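Periplasmic binding protein/LacI transcriptional regulator (Brachyspira murdochii, PDB 4KQC) is a periplasmic binding protein of the bacterial solute-binding protein 2 family, which may bind a carbohydrate, perhaps for uptake by an ABC transporter. Local coordinates at residues A141-L146 against Y179-I184; V120-F125 against V162-E167; S205-Y210 against G237-G242; L146-S151 against Y210-A215. One frame throughout, in Å; residues are numbered along the deposited sequence.

In the fold
From the N terminus, helix 113-133 opens interaction 2, strand 141-146 opens interaction 1, and the end of that strand and the loop after it open interaction 4. Helix 152-171 returns to the first helix and closes interaction 2; strand 179-184 then closes interaction 1, so these two cross. Interaction 3 opens at 205-210, where the chain enters strand 208-211; the end of that strand and the start of helix 214-223 close interaction 4, which crosses the other three. The loop 237-242 closes interaction 3 last. No contact nests inside another. Together they tie three helices, three strands and their loops into one half of the protein; interactions 1 and 4 share Leu146, 3 and 4 Tyr210.

Interaction 1 of 4, residues A141-L146 against Y179-I184; sequences AKIAVL and YALQVI
The side-chain amide of Gln182 has the aliphatic chain of Lys142 drawn across one of its faces: CB of Lys142 stands almost straight above CD of Gln182 at 4.0 Å, and CD of Lys142 passes 3.8 Å from NE2 of Gln182. Lys142, Ile143 and Leu146 are each described in one of two conformers; in this lysine a bend at chi2 (-58°) carries the chain over the amide, and CD also meets CB of Ala180. Beneath these side chains, strands 141-146 and 179-184 run parallel in exact register, the first and last strands of a beta-alpha-beta unit. Five backbone bonds join them, among them the nearly straight one from Ile184 N to Val145 O (2.9 Å).

On the other face of the sheet Ile143 and Leu181 lie alongside each other, CD2 of Leu181 resting 3.8 Å from CB of Ile143, and farther along CG2 of Val183 touches CB of Val145 at 4.2 Å. Helix 152-171, which connects the strands, covers Val145 and Leu181 from this side. The Tyr179 ring also turns toward that helix, and its hydroxyl binds Asp170. On the reverse, Leu146 and Ile184 continue the apolar contact side by side, whereas at Lys142 and Gln182 an alkyl chain and a flat amide meet by van der Waals contact, the lysine's ammonium going on to Lys140 O.

Interaction 2 of 4, residues V120-F125 against V162-E167; sequences VADKMF and VKRFTE
Asp122 OD1 accepts a hydrogen bond from Arg164 NE at 2.7 Å, part of the salt bridge that joins helices 113-133 and 152-171. The oxygen uses its syn lone pair and lies almost in the guanidinium plane, while the carboxylate is turned nearly perpendicular to that plane. Arg164 and Glu167 were each modelled in two conformers; in those described, CG of Arg164 lies opposite the backbone N (chi1 -180°) and a bend at chi2 brings NE to OD1 of Asp122. The guanidinium has a second acid within its own helix, NH1 reaching Glu167 OE1 at 2.9 Å from above the carboxylate plane, so one arginine links two carboxylates in a salt-bridge network.

Deeper between the helices the contact becomes apolar. Ala121 is the point of close backbone approach: its methyl CB sits 3.6 Å from Phe165 N and 3.8 Å from Arg164 CB, so a small side chain meets the other helix where the two come near. The Phe165 ring reaches back across the gap, with CE2 3.8 Å from CG of Met124, a selenomethionine in this crystal. Phe125 completes a T-shaped pair, presenting its edge, with CD1 foremost, to a face of Phe165; the centroids are 5.8 Å apart and the planes stand at 84°. Ile132 and Leu181 enclose Phe165, and Leu168 and Ala169 pack on Phe125.

Polar and apolar layers divide the work. Ring edge, ring face and methyl fill the buried interior, and the ion pair spans its border, where each carboxylate would favour the positive charge of the arginine.

Interaction 3 of 4, residues S205-Y210 against G237-G242; sequences SVLGIY and GDAQDG
A type I beta turn, Ala239 to Gly242, packs against the chain entering strand 208-211, with its tight part around Val206 O and Leu207 and a looser, watered margin at Ser205. On the tight side Gln240 N donates to Val206 O at 2.9 Å, coming from well above the carbonyl plane, while the methyl of Ala239 sits 3.6 Å from the same oxygen. The Gln240 side chain, extended beyond CG with chi1 at -164°, runs past Ser205 O, its CD 3.5 Å from that oxygen. Its amide then spans to strand 141-146 and the residue just before it, OE1 accepting from Lys142 N and NE2 donating to Lys140 O, so the turn is stitched to the sheet's neighbouring strand as well.

At the margin no direct bond joins Ser205 to Asp238. A water fills the interval, accepting from Ser205 N at 2.9 Å and donating to Asp238 O at 2.8 Å. Leu207 returns to close packing: its CD2 lies over a face of the Asp241 carboxylate, whose OD2 forms a salt bridge with Arg131 and whose OD1 takes Gly243 N, and this methyl carbon stands 3.6 Å from Asp241 CG.

Interaction 4 of 4, residues L146-S151 against Y210-A215; sequences LQLDNS and YLSNEA. With NO3 (nitrate ion), chain C.
This is a parallel strand pairing that dissolves into loops, at the C-terminal ends of strands 141-146 and 208-211, its centre about 8 Å from the centre of the chain. Leu146 N donates to Tyr210 O at 2.8 Å in a nearly straight bond, and one step on Leu146 O becomes the acceptor for two groups of a single residue: Ser212 N at 3.2 Å, and Ser212 OG at 2.7 Å on a lone pair in the carbonyl plane. With chi1 at 69°, OG of Ser212 folds back beside its own backbone to make this second bond.

Leu148 then covers the serine and its neighbour. Its CD2 rests 3.5 Å from Ser212 OG, and its CB sits over a face of the Asn213 amide, 3.5 Å from ND2. Both ends of that amide are engaged elsewhere: OD1 caps helix 214-223 at Met216 N, and ND2 donates to Gln189 OE1. On the other loop, Asp149 forms an Asx turn with Ser151 N, leading into helix 152-171, and Asn150 ND2 holds a nitrate, probably from the crystallisation liquor. Held twice by one serine, through N and OG, the Leu146 carbonyl keeps the two chains joined one residue past the last strand bridge.

Interaction 1 of 4, residues A141-L146 against Y179-I184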
loop_
_atom_site.group_PDB
_atom_site.type_symbol
_atom_site.label_atom_id
_atom_site.label_comp_id
_atom_site.label_asym_id
_atom_site.label_seq_id
_atom_site.Cartn_x
_atom_site.Cartn_y
_atom_site.Cartn_z
ATOM N N ALA A 141 22.252 5.333 -15.055
ATOM C CA ALA A 141 20.994 4.585 -15.198
ATOM C C ALA A 141 19.934 5.183 -14.307
ATOM O O ALA A 141 20.159 5.435 -13.109
ATOM C CB ALA A 141 21.182 3.131 -14.799
ATOM N N LYS A 142 18.715 5.299 -14.831
ATOM C CA LYS A 142 17.613 5.888 -14.084
ATOM C C LYS A 142 16.569 4.858 -13.690
ATOM O O LYS A 142 16.194 4.035 -14.501
ATOM C CB LYS A 142 16.943 6.980 -14.923
ATOM C CG LYS A 142 17.891 8.024 -15.496
ATOM C CD LYS A 142 18.664 8.723 -14.383
ATOM C CE LYS A 142 19.186 10.077 -14.835
ATOM N NZ LYS A 142 20.193 9.957 -15.918
ATOM N N ILE A 143 16.147 4.916 -12.445
ATOM C CA ILE A 143 15.009 4.159 -11.943
ATOM C C ILE A 143 13.972 5.150 -11.375
ATOM O O ILE A 143 14.291 5.981 -10.512
ATOM C CB ILE A 143 15.419 3.157 -10.875
ATOM C CG1 ILE A 143 16.434 2.126 -11.454
ATOM C CG2 ILE A 143 14.192 2.456 -10.320
ATOM C CD1 ILE A 143 17.900 2.417 -11.181
ATOM N N ALA A 144 12.764 5.105 -11.898
ATOM C CA ALA A 144 11.707 6.014 -11.468
ATOM C C ALA A 144 10.913 5.399 -10.345
ATOM O O ALA A 144 10.600 4.178 -10.375
ATOM C CB ALA A 144 10.802 6.284 -12.627
ATOM N N VAL A 145 10.596 6.199 -9.349
ATOM C CA VAL A 145 9.753 5.768 -8.233
ATOM C C VAL A 145 8.476 6.632 -8.315
ATOM O O VAL A 145 8.560 7.813 -8.075
ATOM C CB VAL A 145 10.488 5.986 -6.913
ATOM C CG1 VAL A 145 9.546 5.796 -5.691
ATOM C CG2 VAL A 145 11.743 5.104 -6.844
ATOM N N LEU A 146 7.319 6.042 -8.593
ATOM C CA LEU A 146 6.075 6.798 -8.619
ATOM C C LEU A 146 5.504 6.667 -7.233
ATOM O O LEU A 146 4.982 5.599 -6.851
ATOM C CB LEU A 146 5.118 6.246 -9.678
ATOM C CG LEU A 146 5.346 6.776 -11.099
ATOM C CD1 LEU A 146 4.719 8.158 -11.261
ATOM C CD2 LEU A 146 6.807 6.811 -11.510
ATOM N N TYR A 179 23.919 5.185 -10.960
ATOM C CA TYR A 179 22.478 5.122 -10.970
ATOM C C TYR A 179 21.922 6.356 -10.334
ATOM O O TYR A 179 22.561 7.022 -9.473
ATOM C CB TYR A 179 21.959 3.849 -10.270
ATOM C CG TYR A 179 22.069 3.944 -8.779
ATOM C CD1 TYR A 179 23.261 3.610 -8.127
ATOM C CD2 TYR A 179 21.033 4.392 -8.004
ATOM C CE1 TYR A 179 23.424 3.789 -6.757
ATOM C CE2 TYR A 179 21.167 4.527 -6.625
ATOM C CZ TYR A 179 22.345 4.224 -6.009
ATOM O OH TYR A 179 22.518 4.391 -4.667
ATOM N N ALA A 180 20.687 6.700 -10.697
ATOM C CA ALA A 180 19.912 7.757 -10.010
ATOM C C ALA A 180 18.457 7.360 -9.863
ATOM O O ALA A 180 17.858 6.852 -10.806
ATOM C CB ALA A 180 19.961 9.038 -10.801
ATOM N N LEU A 181 17.905 7.563 -8.688
ATOM C CA LEU A 181 16.533 7.254 -8.427
ATOM C C LEU A 181 15.755 8.573 -8.642
ATOM O O LEU A 181 16.157 9.622 -8.118
ATOM C CB LEU A 181 16.347 6.744 -7.002
ATOM C CG LEU A 181 17.072 5.453 -6.642
ATOM C CD1 LEU A 181 17.058 5.134 -5.146
ATOM C CD2 LEU A 181 16.488 4.328 -7.453
ATOM N N GLN A 182 14.683 8.537 -9.404
ATOM C CA GLN A 182 13.890 9.701 -9.704
ATOM C C GLN A 182 12.546 9.518 -8.993
ATOM O O GLN A 182 11.755 8.707 -9.420
ATOM C CB GLN A 182 13.688 9.796 -11.195
ATOM C CG GLN A 182 14.989 9.915 -11.927
ATOM C CD GLN A 182 14.764 10.044 -13.421
ATOM O OE1 GLN A 182 13.867 9.406 -13.985
ATOM N NE2 GLN A 182 15.575 10.879 -14.067
ATOM N N VAL A 183 12.325 10.269 -7.928
ATOM C CA VAL A 183 11.141 10.117 -7.100
ATOM C C VAL A 183 10.117 11.149 -7.626
ATOM O O VAL A 183 10.393 12.367 -7.647
ATOM C CB VAL A 183 11.438 10.257 -5.587
ATOM C CG1 VAL A 183 10.156 10.031 -4.794
ATOM C CG2 VAL A 183 12.522 9.236 -5.215
ATOM N N ILE A 184 8.993 10.659 -8.128
ATOM C CA ILE A 184 7.986 11.493 -8.785
ATOM C C ILE A 184 6.663 11.291 -8.052
ATOM O O ILE A 184 6.175 10.157 -7.874
ATOM C CB ILE A 184 7.831 11.020 -10.251
ATOM C CG1 ILE A 184 9.130 11.206 -11.005
ATOM C CG2 ILE A 184 6.696 11.759 -10.939
ATOM C CD1 ILE A 184 9.306 10.242 -12.156
#

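Interaction 2 of 4, residues V120-F125 against V162-E167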
loop_
_atom_site.group_PDB
_atom_site.type_symbol
_atom_site.label_atom_id
_atom_site.label_comp_id
_atom_site.label_asym_id
_atom_site.label_seq_id
_atom_site.Cartn_x
_atom_site.Cartn_y
_atom_site.Cartn_z
ATOM N N VAL A 120 10.580 -4.902 -2.950
ATOM C CA VAL A 120 10.540 -4.530 -4.346
ATOM C C VAL A 120 11.951 -4.042 -4.742
ATOM O O VAL A 120 12.419 -4.357 -5.816
ATOM C CB VAL A 120 9.441 -3.461 -4.640
ATOM C CG1 VAL A 120 9.426 -3.094 -6.121
ATOM C CG2 VAL A 120 8.059 -4.015 -4.267
ATOM N N ALA A 121 12.631 -3.279 -3.876
ATOM C CA ALA A 121 14.002 -2.834 -4.185
ATOM C C ALA A 121 14.916 -4.028 -4.366
ATOM O O ALA A 121 15.712 -4.040 -5.319
ATOM C CB ALA A 121 14.535 -1.941 -3.068
ATOM N N ASP A 122 14.764 -5.015 -3.519
ATOM C CA ASP A 122 15.651 -6.238 -3.656
ATOM C C ASP A 122 15.464 -6.881 -5.044
ATOM O O ASP A 122 16.447 -7.201 -5.752
ATOM C CB ASP A 122 15.322 -7.309 -2.602
ATOM C CG ASP A 122 15.602 -6.883 -1.181
ATOM O OD1 ASP A 122 16.466 -6.039 -0.916
ATOM O OD2 ASP A 122 14.892 -7.413 -0.277
ATOM N N LYS A 123 14.218 -7.050 -5.449
ATOM C CA LYS A 123 13.898 -7.653 -6.736
ATOM C C LYS A 123 14.348 -6.766 -7.889
ATOM O O LYS A 123 14.817 -7.280 -8.925
ATOM C CB LYS A 123 12.388 -7.912 -6.828
ATOM C CG LYS A 123 11.851 -8.891 -5.829
ATOM C CD LYS A 123 12.378 -10.282 -6.074
ATOM C CE LYS A 123 11.754 -11.170 -4.991
ATOM N NZ LYS A 123 12.202 -12.569 -5.161
HETATM N N MSE A 124 14.146 -5.443 -7.779
HETATM C CA MSE A 124 14.577 -4.550 -8.842
HETATM C C MSE A 124 16.077 -4.533 -9.021
HETATM O O MSE A 124 16.571 -4.478 -10.154
HETATM C CB MSE A 124 14.069 -3.115 -8.566
HETATM C CG MSE A 124 14.451 -2.099 -9.653
HETATM SE SE MSE A 124 13.202 -2.154 -11.167
HETATM C CE MSE A 124 11.498 -1.481 -10.321
ATOM N N PHE A 125 16.788 -4.530 -7.909
ATOM C CA PHE A 125 18.294 -4.539 -7.921
ATOM C C PHE A 125 18.773 -5.803 -8.560
ATOM O O PHE A 125 19.593 -5.762 -9.469
ATOM C CB PHE A 125 18.879 -4.401 -6.535
ATOM C CG PHE A 125 20.357 -4.309 -6.566
ATOM C CD1 PHE A 125 20.966 -3.182 -7.168
ATOM C CD2 PHE A 125 21.130 -5.357 -6.150
ATOM C CE1 PHE A 125 22.315 -3.085 -7.294
ATOM C CE2 PHE A 125 22.501 -5.226 -6.216
ATOM C CZ PHE A 125 23.065 -4.111 -6.797
ATOM N N VAL A 162 13.710 3.429 -1.761
ATOM C CA VAL A 162 14.897 4.232 -1.983
ATOM C C VAL A 162 16.046 3.786 -1.064
ATOM O O VAL A 162 17.185 3.641 -1.508
ATOM C CB VAL A 162 14.550 5.745 -1.821
ATOM C CG1 VAL A 162 15.791 6.603 -1.823
ATOM C CG2 VAL A 162 13.675 6.139 -2.969
ATOM N N LYS A 163 15.740 3.637 0.240
ATOM C CA LYS A 163 16.747 3.282 1.263
ATOM C C LYS A 163 17.365 1.944 0.898
ATOM O O LYS A 163 18.588 1.809 0.834
ATOM C CB LYS A 163 16.141 3.231 2.691
ATOM C CG LYS A 163 17.127 2.979 3.843
ATOM C CD LYS A 163 17.673 4.277 4.463
ATOM C CE LYS A 163 18.761 4.045 5.533
ATOM N NZ LYS A 163 18.250 3.488 6.825
ATOM N N ARG A 164 16.533 0.950 0.618
ATOM C CA ARG A 164 17.085 -0.379 0.357
ATOM C C ARG A 164 17.844 -0.410 -0.977
ATOM O O ARG A 164 18.927 -1.009 -1.080
ATOM C CB ARG A 164 16.002 -1.443 0.377
ATOM C CG ARG A 164 16.487 -2.860 0.116
ATOM C CD ARG A 164 17.440 -3.317 1.194
ATOM N NE ARG A 164 17.743 -4.739 1.068
ATOM C CZ ARG A 164 18.743 -5.388 1.666
ATOM N NH1 ARG A 164 19.556 -4.778 2.536
ATOM N NH2 ARG A 164 18.920 -6.675 1.407
ATOM N N PHE A 165 17.283 0.145 -2.014
ATOM C CA PHE A 165 17.977 0.195 -3.337
ATOM C C PHE A 165 19.336 0.904 -3.283
ATOM O O PHE A 165 20.343 0.420 -3.849
ATOM C CB PHE A 165 17.117 0.859 -4.425
ATOM C CG PHE A 165 17.605 0.567 -5.800
ATOM C CD1 PHE A 165 18.563 1.346 -6.399
ATOM C CD2 PHE A 165 17.092 -0.496 -6.504
ATOM C CE1 PHE A 165 19.034 1.050 -7.655
ATOM C CE2 PHE A 165 17.507 -0.773 -7.767
ATOM C CZ PHE A 165 18.461 0.012 -8.356
ATOM N N THR A 166 19.397 1.971 -2.496
ATOM C CA THR A 166 20.631 2.738 -2.337
ATOM C C THR A 166 21.633 1.896 -1.601
ATOM O O THR A 166 22.832 1.903 -1.944
ATOM C CB THR A 166 20.267 4.074 -1.640
ATOM O OG1 THR A 166 19.490 4.846 -2.565
ATOM C CG2 THR A 166 21.483 4.863 -1.245
ATOM N N GLU A 167 21.213 1.198 -0.570
ATOM C CA GLU A 167 22.099 0.335 0.200
ATOM C C GLU A 167 22.697 -0.742 -0.718
ATOM O O GLU A 167 23.913 -1.002 -0.704
ATOM C CB GLU A 167 21.332 -0.251 1.404
ATOM C CG GLU A 167 22.093 -1.295 2.186
ATOM C CD GLU A 167 21.281 -2.039 3.248
ATOM O OE1 GLU A 167 20.032 -2.004 3.253
ATOM O OE2 GLU A 167 21.940 -2.686 4.090
#

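Interaction 3 of 4, residues S205-Y210 against G237-G242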
loop_
_atom_site.group_PDB
_atom_site.type_symbol
_atom_site.label_atom_id
_atom_site.label_comp_id
_atom_site.label_asym_id
_atom_site.label_seq_id
_atom_site.Cartn_x
_atom_site.Cartn_y
_atom_site.Cartn_z
ATOM N N SER A 205 14.169 6.225 -21.581
ATOM C CA SER A 205 14.472 7.182 -20.525
ATOM C C SER A 205 14.931 6.582 -19.213
ATOM O O SER A 205 15.766 7.201 -18.480
ATOM C CB SER A 205 13.270 8.075 -20.240
ATOM O OG SER A 205 12.859 8.781 -21.414
ATOM N N VAL A 206 14.382 5.424 -18.859
ATOM C CA VAL A 206 14.642 4.775 -17.562
ATOM C C VAL A 206 14.829 3.302 -17.757
ATOM O O VAL A 206 14.468 2.740 -18.811
ATOM C CB VAL A 206 13.532 5.063 -16.532
ATOM C CG1 VAL A 206 13.285 6.572 -16.294
ATOM C CG2 VAL A 206 12.255 4.382 -16.934
ATOM N N LEU A 207 15.430 2.638 -16.779
ATOM C CA LEU A 207 15.549 1.170 -16.828
ATOM C C LEU A 207 14.424 0.489 -16.101
ATOM O O LEU A 207 14.043 -0.642 -16.445
ATOM C CB LEU A 207 16.861 0.657 -16.182
ATOM C CG LEU A 207 18.195 1.015 -16.789
ATOM C CD1 LEU A 207 19.339 0.372 -15.962
ATOM C CD2 LEU A 207 18.139 0.454 -18.187
ATOM N N GLY A 208 13.932 1.143 -15.053
ATOM C CA GLY A 208 12.894 0.481 -14.213
ATOM C C GLY A 208 11.954 1.522 -13.683
ATOM O O GLY A 208 12.291 2.688 -13.615
ATOM N N ILE A 209 10.790 1.047 -13.273
ATOM C CA ILE A 209 9.770 1.877 -12.696
ATOM C C ILE A 209 9.129 1.142 -11.557
ATOM O O ILE A 209 8.669 -0.013 -11.728
ATOM C CB ILE A 209 8.708 2.187 -13.736
ATOM C CG1 ILE A 209 9.321 2.911 -14.974
ATOM C CG2 ILE A 209 7.609 2.985 -13.061
ATOM C CD1 ILE A 209 8.328 3.107 -16.136
ATOM N N TYR A 210 9.140 1.759 -10.385
ATOM C CA TYR A 210 8.461 1.199 -9.178
ATOM C C TYR A 210 7.128 1.978 -8.987
ATOM O O TYR A 210 7.095 3.216 -8.886
ATOM C CB TYR A 210 9.337 1.363 -7.944
ATOM C CG TYR A 210 8.621 1.196 -6.623
ATOM C CD1 TYR A 210 7.738 0.173 -6.373
ATOM C CD2 TYR A 210 8.868 2.058 -5.581
ATOM C CE1 TYR A 210 7.159 -0.017 -5.112
ATOM C CE2 TYR A 210 8.243 1.916 -4.376
ATOM C CZ TYR A 210 7.415 0.896 -4.122
ATOM O OH TYR A 210 6.844 0.822 -2.890
ATOM N N GLY A 237 12.070 -3.106 -25.557
ATOM C CA GLY A 237 12.992 -2.224 -26.227
ATOM C C GLY A 237 12.906 -0.771 -25.804
ATOM O O GLY A 237 13.582 0.065 -26.400
ATOM N N ASP A 238 12.110 -0.457 -24.775
ATOM C CA ASP A 238 11.882 0.948 -24.411
ATOM C C ASP A 238 12.630 1.414 -23.199
ATOM O O ASP A 238 12.451 2.547 -22.778
ATOM C CB ASP A 238 10.404 1.308 -24.250
ATOM C CG ASP A 238 10.134 2.810 -24.471
ATOM O OD1 ASP A 238 10.814 3.447 -25.323
ATOM O OD2 ASP A 238 9.201 3.367 -23.863
ATOM N N ALA A 239 13.514 0.586 -22.683
ATOM C CA ALA A 239 14.379 0.992 -21.575
ATOM C C ALA A 239 15.533 1.823 -22.061
ATOM O O ALA A 239 15.872 1.830 -23.238
ATOM C CB ALA A 239 14.860 -0.199 -20.791
ATOM N N GLN A 240 16.136 2.544 -21.130
ATOM C CA GLN A 240 17.207 3.449 -21.357
ATOM C C GLN A 240 18.409 2.854 -22.133
ATOM O O GLN A 240 19.042 3.551 -22.938
ATOM C CB GLN A 240 17.596 3.974 -19.965
ATOM C CG GLN A 240 18.413 5.188 -19.939
ATOM C CD GLN A 240 18.842 5.549 -18.548
ATOM O OE1 GLN A 240 18.415 4.938 -17.575
ATOM N NE2 GLN A 240 19.777 6.470 -18.453
ATOM N N ASP A 241 18.688 1.569 -21.903
ATOM C CA ASP A 241 19.717 0.804 -22.594
ATOM C C ASP A 241 19.210 0.035 -23.834
ATOM O O ASP A 241 19.940 -0.789 -24.376
ATOM C CB ASP A 241 20.438 -0.161 -21.665
ATOM C CG ASP A 241 19.514 -1.185 -21.022
ATOM O OD1 ASP A 241 18.283 -1.249 -21.331
ATOM O OD2 ASP A 241 20.012 -1.963 -20.175
ATOM N N GLY A 242 17.998 0.347 -24.298
ATOM C CA GLY A 242 17.325 -0.427 -25.353
ATOM C C GLY A 242 16.832 -1.819 -25.051
ATOM O O GLY A 242 16.339 -2.534 -25.948
HETATM O O HOH W 1 12.034 4.504 -20.803
#

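Interaction 4 of 4, residues L146-S151 against Y210-A215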
loop_
_atom_site.group_PDB
_atom_site.type_symbol
_atom_site.label_atom_id
_atom_site.label_comp_id
_atom_site.label_asym_id
_atom_site.label_seq_id
_atom_site.Cartn_x
_atom_site.Cartn_y
_atom_site.Cartn_z
ATOM N N LEU A 146 7.319 6.042 -8.593
ATOM C CA LEU A 146 6.075 6.798 -8.619
ATOM C C LEU A 146 5.504 6.667 -7.233
ATOM O O LEU A 146 4.982 5.599 -6.851
ATOM C CB LEU A 146 5.118 6.246 -9.678
ATOM C CG LEU A 146 5.346 6.776 -11.099
ATOM C CD1 LEU A 146 4.719 8.158 -11.261
ATOM C CD2 LEU A 146 6.807 6.811 -11.510
ATOM N N GLN A 147 5.667 7.744 -6.478
ATOM C CA GLN A 147 5.232 7.821 -5.095
ATOM C C GLN A 147 3.821 8.341 -5.032
ATOM O O GLN A 147 3.571 9.375 -5.620
ATOM C CB GLN A 147 6.188 8.787 -4.375
ATOM C CG GLN A 147 5.701 9.214 -3.001
ATOM C CD GLN A 147 6.687 10.094 -2.259
ATOM O OE1 GLN A 147 7.867 10.130 -2.593
ATOM N NE2 GLN A 147 6.210 10.813 -1.263
ATOM N N LEU A 148 2.901 7.604 -4.403
ATOM C CA LEU A 148 1.449 7.904 -4.603
ATOM C C LEU A 148 1.007 9.263 -4.089
ATOM O O LEU A 148 0.097 9.887 -4.656
ATOM C CB LEU A 148 0.561 6.765 -4.032
ATOM C CG LEU A 148 0.755 6.547 -2.519
ATOM C CD1 LEU A 148 -0.531 6.874 -1.805
ATOM C CD2 LEU A 148 1.242 5.192 -2.101
ATOM N N ASP A 149 1.606 9.729 -3.011
ATOM C CA ASP A 149 1.229 11.017 -2.379
ATOM C C ASP A 149 2.268 11.385 -1.341
ATOM O O ASP A 149 3.276 10.664 -1.175
ATOM C CB ASP A 149 -0.181 10.981 -1.806
ATOM C CG ASP A 149 -0.343 10.130 -0.570
ATOM O OD1 ASP A 149 0.624 9.612 0.066
ATOM O OD2 ASP A 149 -1.551 9.946 -0.221
ATOM N N ASN A 150 2.042 12.493 -0.672
ATOM C CA ASN A 150 2.897 12.974 0.435
ATOM C C ASN A 150 2.352 12.701 1.843
ATOM O O ASN A 150 2.631 13.472 2.768
ATOM C CB ASN A 150 3.187 14.465 0.234
ATOM C CG ASN A 150 4.119 14.719 -0.911
ATOM O OD1 ASN A 150 5.263 14.264 -0.871
ATOM N ND2 ASN A 150 3.660 15.375 -1.929
ATOM N N SER A 151 1.593 11.654 1.968
ATOM C CA SER A 151 1.029 11.167 3.217
ATOM C C SER A 151 2.092 10.202 3.808
ATOM O O SER A 151 3.050 9.774 3.125
ATOM C CB SER A 151 -0.294 10.436 2.922
ATOM O OG SER A 151 -0.059 9.095 2.373
ATOM N N TYR A 210 9.140 1.759 -10.385
ATOM C CA TYR A 210 8.461 1.199 -9.178
ATOM C C TYR A 210 7.128 1.978 -8.987
ATOM O O TYR A 210 7.095 3.216 -8.886
ATOM C CB TYR A 210 9.337 1.363 -7.944
ATOM C CG TYR A 210 8.621 1.196 -6.623
ATOM C CD1 TYR A 210 7.738 0.173 -6.373
ATOM C CD2 TYR A 210 8.868 2.058 -5.581
ATOM C CE1 TYR A 210 7.159 -0.017 -5.112
ATOM C CE2 TYR A 210 8.243 1.916 -4.376
ATOM C CZ TYR A 210 7.415 0.896 -4.122
ATOM O OH TYR A 210 6.844 0.822 -2.890
ATOM N N LEU A 211 6.029 1.224 -9.000
ATOM C CA LEU A 211 4.667 1.691 -8.823
ATOM C C LEU A 211 4.204 1.477 -7.385
ATOM O O LEU A 211 4.055 0.340 -6.978
ATOM C CB LEU A 211 3.797 0.899 -9.821
ATOM C CG LEU A 211 4.196 0.903 -11.300
ATOM C CD1 LEU A 211 3.447 -0.186 -12.048
ATOM C CD2 LEU A 211 3.974 2.288 -11.862
ATOM N N SER A 212 4.132 2.536 -6.576
ATOM C CA SER A 212 3.880 2.426 -5.132
ATOM C C SER A 212 2.476 2.022 -4.721
ATOM O O SER A 212 2.283 1.729 -3.545
ATOM C CB SER A 212 4.360 3.667 -4.368
ATOM O OG SER A 212 3.572 4.791 -4.667
ATOM N N ASN A 213 1.504 2.022 -5.637
ATOM C CA ASN A 213 0.179 1.561 -5.295
ATOM C C ASN A 213 -0.604 1.187 -6.539
ATOM O O ASN A 213 -0.107 1.299 -7.654
ATOM C CB ASN A 213 -0.594 2.493 -4.331
ATOM C CG ASN A 213 -1.183 3.676 -5.005
ATOM O OD1 ASN A 213 -0.872 3.950 -6.131
ATOM N ND2 ASN A 213 -2.000 4.442 -4.273
ATOM N N GLU A 214 -1.814 0.687 -6.329
ATOM C CA GLU A 214 -2.661 0.303 -7.442
ATOM C C GLU A 214 -3.010 1.454 -8.413
ATOM O O GLU A 214 -3.054 1.290 -9.628
ATOM C CB GLU A 214 -3.953 -0.308 -6.851
ATOM C CG GLU A 214 -4.875 -0.812 -7.888
ATOM C CD GLU A 214 -6.212 -1.321 -7.243
ATOM O OE1 GLU A 214 -6.369 -1.370 -5.999
ATOM O OE2 GLU A 214 -7.093 -1.632 -8.048
ATOM N N ALA A 215 -3.224 2.659 -7.882
ATOM C CA ALA A 215 -3.542 3.800 -8.709
ATOM C C ALA A 215 -2.359 4.100 -9.605
ATOM O O ALA A 215 -2.535 4.404 -10.755
ATOM C CB ALA A 215 -3.840 5.001 -7.843
HETATM N N NO3 C . 5.283 16.714 -4.717
HETATM O O1 NO3 C . 5.727 17.233 -5.738
HETATM O O2 NO3 C . 3.954 16.468 -4.622
HETATM O O3 NO3 C . 6.133 16.322 -3.689
#